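Local atomic coordinates of 3-polyprenyl-4-hydroxybenzoate decarboxylase and related decarboxylases (Pelotomaculum thermopropionicum, PDB entry 6H6X), a protein that is a prenylated-FMN-dependent UbiD-family decarboxylase that can also carboxylate 2-furoic acid to 2,5-furandicarboxylic acid. Residues C227-V232 against E274-T279; R182-A187 against G244-G249. The protein carries 8 engineered substitutions. All blocks are in the same frame, centred on the assembly; numbering follows the deposited sequence.

Contact 1 (C227-V232 against E274-T279); sequences CETVDV and EVTAVT
Thr229 meets Thr276 in a small loop-on-strand contact in the beta-rich, flavin-binding domain of the UbiD fold. The turn 227-232, between strands 223-226 and 233-235, reaches the long strand 264-280 exactly where a classic beta bulge interrupts it: Thr276 and Ala277 both face Glu243 of the neighbouring strand 240-246, and both direct their CB atoms toward the loop. A single hydrogen bond crosses, Thr276 OG1 giving its proton to Thr229 OG1 over 2.7 Å. The two threonine side chains run antiparallel alongside one another, and chi1 near 60° on both turns the hydroxyls, rather than the methyls, to each other. Thr229 OG1 is gripped a second time, by the carboxylate of Glu243, whose other oxygen takes the backbone N-H of Glu228. The acid opposite the bulge therefore holds the loop through two successive residues, and the chain Thr276 to Thr229 to Glu243 probably orients both hydroxyls. Beside the polar pair, the methyl CG2 of Thr229 rests on Ala277 CB at 3.9 Å. Val230 adds a looser edge, its CG1 4.3 Å from Thr276 OG1. The loop itself is closed by Cys227 N to Val232 O, 3.0 Å, with Asp231 at the centre of an inverse gamma turn. Glu228 bends at chi2 (-63°) and sends its carboxylate to Lys103 in a salt bridge, while Thr279 OG1 bonds to the carbonyl of Val102; beside these polar ends, Glu228 CG touches Thr279 CG2 at 4.1 Å.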
# COMPACT_ATOMS: atom_id res chain seq x y z
N CYS B 227 -7.08 -34.22 -30.74
CA CYS B 227 -7.54 -35.05 -29.62
C CYS B 227 -7.92 -36.44 -30.07
O CYS B 227 -8.23 -36.65 -31.23
CB CYS B 227 -8.75 -34.38 -28.95
SG CYS B 227 -8.25 -32.94 -27.96
N GLU B 228 -7.90 -37.37 -29.14
CA GLU B 228 -8.27 -38.77 -29.41
C GLU B 228 -9.75 -38.98 -29.69
O GLU B 228 -10.09 -39.66 -30.64
CB GLU B 228 -7.90 -39.67 -28.22
CG GLU B 228 -6.42 -39.71 -27.86
CD GLU B 228 -5.55 -40.27 -28.96
OE1 GLU B 228 -5.82 -41.42 -29.39
OE2 GLU B 228 -4.61 -39.56 -29.40
N THR B 229 -10.62 -38.42 -28.85
CA THR B 229 -12.05 -38.78 -28.83
C THR B 229 -12.98 -37.65 -29.21
O THR B 229 -14.19 -37.82 -29.20
CB THR B 229 -12.45 -39.27 -27.43
OG1 THR B 229 -12.30 -38.21 -26.46
CG2 THR B 229 -11.58 -40.45 -27.04
N VAL B 230 -12.42 -36.48 -29.54
CA VAL B 230 -13.22 -35.33 -29.94
C VAL B 230 -12.48 -34.57 -31.02
O VAL B 230 -11.26 -34.64 -31.10
CB VAL B 230 -13.50 -34.39 -28.74
CG1 VAL B 230 -14.43 -35.07 -27.74
CG2 VAL B 230 -12.19 -33.95 -28.05
N ASP B 231 -13.22 -33.81 -31.81
CA ASP B 231 -12.67 -33.08 -32.96
C ASP B 231 -12.27 -31.67 -32.53
O ASP B 231 -12.88 -30.66 -32.89
CB ASP B 231 -13.71 -33.05 -34.09
CG ASP B 231 -13.15 -32.47 -35.39
OD1 ASP B 231 -11.92 -32.56 -35.64
OD2 ASP B 231 -13.96 -31.92 -36.16
N VAL B 232 -11.21 -31.64 -31.73
CA VAL B 232 -10.70 -30.42 -31.12
C VAL B 232 -9.18 -30.55 -31.17
O VAL B 232 -8.64 -31.65 -31.19
CB VAL B 232 -11.14 -30.34 -29.62
CG1 VAL B 232 -10.80 -29.00 -29.03
CG2 VAL B 232 -12.64 -30.61 -29.45
N GLU B 274 -18.96 -34.48 -19.20
CA GLU B 274 -18.57 -35.89 -19.12
C GLU B 274 -17.21 -36.03 -19.80
O GLU B 274 -17.04 -35.61 -20.94
CB GLU B 274 -19.60 -36.78 -19.83
CG GLU B 274 -19.20 -38.26 -20.00
CD GLU B 274 -20.35 -39.15 -20.51
OE1 GLU B 274 -20.18 -39.84 -21.55
OE2 GLU B 274 -21.44 -39.19 -19.88
N VAL B 275 -16.26 -36.67 -19.12
CA VAL B 275 -14.92 -36.81 -19.68
C VAL B 275 -14.79 -38.17 -20.38
O VAL B 275 -15.16 -39.21 -19.80
CB VAL B 275 -13.77 -36.43 -18.69
CG1 VAL B 275 -14.28 -35.97 -17.35
CG2 VAL B 275 -12.67 -37.48 -18.55
N THR B 276 -14.30 -38.12 -21.62
CA THR B 276 -14.15 -39.28 -22.48
C THR B 276 -12.71 -39.74 -22.67
O THR B 276 -12.48 -40.82 -23.20
CB THR B 276 -14.79 -39.03 -23.85
OG1 THR B 276 -14.18 -37.90 -24.48
CG2 THR B 276 -16.30 -38.73 -23.67
N ALA B 277 -11.74 -38.95 -22.21
CA ALA B 277 -10.35 -39.35 -22.23
C ALA B 277 -9.46 -38.36 -21.52
O ALA B 277 -9.81 -37.20 -21.38
CB ALA B 277 -9.87 -39.51 -23.67
N VAL B 278 -8.28 -38.82 -21.14
CA VAL B 278 -7.27 -38.05 -20.51
C VAL B 278 -5.98 -38.45 -21.14
O VAL B 278 -5.72 -39.60 -21.21
CB VAL B 278 -7.14 -38.37 -18.99
CG1 VAL B 278 -5.92 -37.69 -18.39
CG2 VAL B 278 -8.40 -37.98 -18.24
N THR B 279 -5.14 -37.49 -21.57
CA THR B 279 -3.79 -37.80 -22.04
C THR B 279 -2.83 -36.90 -21.32
O THR B 279 -3.16 -35.77 -20.94
CB THR B 279 -3.60 -37.63 -23.60
OG1 THR B 279 -3.50 -36.25 -23.97
CG2 THR B 279 -4.79 -38.22 -24.36

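Contact 2 (R182-A187 against G244-G249)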
# COMPACT_ATOMS: atom_id res chain seq x y z
N ARG B 182 -27.63 -31.73 -29.01
CA ARG B 182 -26.31 -32.40 -29.15
C ARG B 182 -25.33 -31.98 -28.02
O ARG B 182 -25.44 -30.90 -27.48
CB ARG B 182 -25.70 -32.00 -30.50
CG ARG B 182 -26.32 -32.63 -31.74
CD ARG B 182 -26.14 -31.69 -32.94
NE ARG B 182 -25.78 -32.40 -34.17
CZ ARG B 182 -26.62 -32.90 -35.09
NH1 ARG B 182 -27.94 -32.81 -34.95
NH2 ARG B 182 -26.13 -33.51 -36.17
N PRO B 183 -24.37 -32.83 -27.66
CA PRO B 183 -23.35 -32.29 -26.76
C PRO B 183 -22.40 -31.33 -27.49
O PRO B 183 -22.35 -31.34 -28.72
CB PRO B 183 -22.62 -33.54 -26.24
CG PRO B 183 -23.07 -34.68 -27.08
CD PRO B 183 -24.37 -34.30 -27.71
N LEU B 184 -21.70 -30.49 -26.73
CA LEU B 184 -20.60 -29.67 -27.25
C LEU B 184 -19.28 -30.31 -26.86
O LEU B 184 -18.98 -30.42 -25.68
CB LEU B 184 -20.66 -28.25 -26.70
CG LEU B 184 -19.56 -27.33 -27.21
CD1 LEU B 184 -19.80 -26.95 -28.66
CD2 LEU B 184 -19.50 -26.10 -26.33
N GLU B 185 -18.52 -30.74 -27.86
CA GLU B 185 -17.20 -31.33 -27.65
C GLU B 185 -16.19 -30.27 -27.20
O GLU B 185 -16.18 -29.17 -27.75
CB GLU B 185 -16.69 -31.97 -28.95
CG GLU B 185 -17.48 -33.18 -29.40
CD GLU B 185 -16.84 -33.93 -30.57
OE1 GLU B 185 -15.96 -33.38 -31.29
OE2 GLU B 185 -17.25 -35.10 -30.78
N ILE B 186 -15.38 -30.59 -26.20
CA ILE B 186 -14.38 -29.67 -25.67
C ILE B 186 -13.12 -30.39 -25.34
O ILE B 186 -13.11 -31.60 -25.13
CB ILE B 186 -14.84 -28.94 -24.38
CG1 ILE B 186 -14.95 -29.89 -23.19
CG2 ILE B 186 -16.16 -28.21 -24.61
CD1 ILE B 186 -15.30 -29.18 -21.90
N ALA B 187 -12.05 -29.63 -25.25
CA ALA B 187 -10.85 -30.11 -24.61
C ALA B 187 -10.30 -29.14 -23.55
O ALA B 187 -10.40 -27.92 -23.69
CB ALA B 187 -9.80 -30.38 -25.68
N GLY B 244 -13.65 -34.14 -23.46
CA GLY B 244 -15.00 -34.46 -23.07
C GLY B 244 -16.06 -33.68 -23.77
O GLY B 244 -15.85 -33.11 -24.86
N LYS B 245 -17.22 -33.62 -23.14
CA LYS B 245 -18.33 -32.90 -23.74
C LYS B 245 -19.25 -32.33 -22.69
O LYS B 245 -19.43 -32.92 -21.63
CB LYS B 245 -19.07 -33.82 -24.71
CG LYS B 245 -19.59 -35.10 -24.08
CD LYS B 245 -19.86 -36.19 -25.13
CE LYS B 245 -19.96 -37.58 -24.48
NZ LYS B 245 -20.51 -38.64 -25.37
N ILE B 246 -19.80 -31.17 -22.98
CA ILE B 246 -20.77 -30.56 -22.09
C ILE B 246 -22.13 -31.14 -22.51
O ILE B 246 -22.50 -31.07 -23.68
CB ILE B 246 -20.76 -29.02 -22.17
CG1 ILE B 246 -19.35 -28.43 -22.07
CG2 ILE B 246 -21.62 -28.44 -21.04
CD1 ILE B 246 -19.34 -26.94 -22.37
N LEU B 247 -22.87 -31.71 -21.57
CA LEU B 247 -24.06 -32.50 -21.88
C LEU B 247 -25.25 -31.60 -22.12
O LEU B 247 -25.50 -30.68 -21.34
CB LEU B 247 -24.38 -33.47 -20.75
CG LEU B 247 -23.28 -34.50 -20.42
CD1 LEU B 247 -23.68 -35.38 -19.24
CD2 LEU B 247 -22.93 -35.35 -21.63
N PRO B 248 -26.01 -31.86 -23.21
CA PRO B 248 -27.17 -30.98 -23.49
C PRO B 248 -28.28 -31.12 -22.42
O PRO B 248 -28.56 -32.24 -22.00
CB PRO B 248 -27.64 -31.44 -24.87
CG PRO B 248 -27.24 -32.88 -24.93
CD PRO B 248 -26.04 -33.08 -24.03
N GLY B 249 -28.83 -30.01 -21.95
CA GLY B 249 -29.94 -30.05 -20.99
C GLY B 249 -29.59 -30.34 -19.53
O GLY B 249 -30.24 -29.79 -18.63
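Leu184 and Ile246 face each other as a hydrogen-bonded antiparallel pair, Glu185 and Lys245 as a non-hydrogen-bonded one, and Ile186 and Gly244 as the next hydrogen-bonded pair, so the edges of strands 184-187 and 244-246 are zipped by four N-H to C=O bonds. The short segments approach to 4.5 Å between axes, at 132° between their N-to-C directions, well short of fully antiparallel. Ile186 N to Gly244 O is 2.9 Å and nearly straight, 171° at the hydrogen; Leu184 N to Ile246 O is longer, 3.2 Å, with the donor in the carbonyl plane. At Glu185 and Lys245 the backbones draw together, and Lys245 CA-H points to Leu184 O, the CA lying 3.2 Å from that oxygen. These two strands are neighbours in the antiparallel sheet of the domain that binds prenylated FMN, consistent with the split-barrel flavin domain of the UbiD family. On one face Leu184, Ile186 and Ile246 form an apolar cluster: Leu184 CD2 meets Ile246 CD1 at 4.1 Å with the two chains side by side, whereas Ile186 crosses Ile246 at about a right angle. Helix 169-179 covers Leu184 through Leu170, Phe173 and Ala177 and touches Ile246 through Phe174; the side chain of Ile246 is about 10 Å from the bound prenylated FMN (4LU). On the other face Lys245 places CG between its backbone N and carbonyl carbon (chi1 57°) and then runs extended, its methylenes alongside the ring of Pro183, with Lys245 CB 3.9 Å from Pro183 CB. Glu185 OE1 instead turns to the backbone N-H of Asp231. Beyond the paired residues, Pro248 lays CB against Arg182 O at 3.5 Å, and its CD packs against Pro183 CA.

How the contacts relate
Contacts 1 and 2 lie about 11 Å apart between centres, on the same antiparallel sheet of the flavin-binding domain. Their segments alternate along the chain, 182-187, 227-232, 244-249, 274-279, so the two contacts cross in sequence. Strand 240-246 sits between strands 184-190 and 264-280; contact 2 joins it to the first, while the 227-232 loop of contact 1 lies over it and touches strands 184-190 and 264-280 on either side of it. The contacts also meet directly: Glu274 N lies 2.9 Å from Lys245 O, a probable hydrogen bond, and Val232 CG1 packs on Ala187 CB. Contact 2 lies nearer the cofactor, without touching it; contact 1 lies away from the cofactor and metal sites.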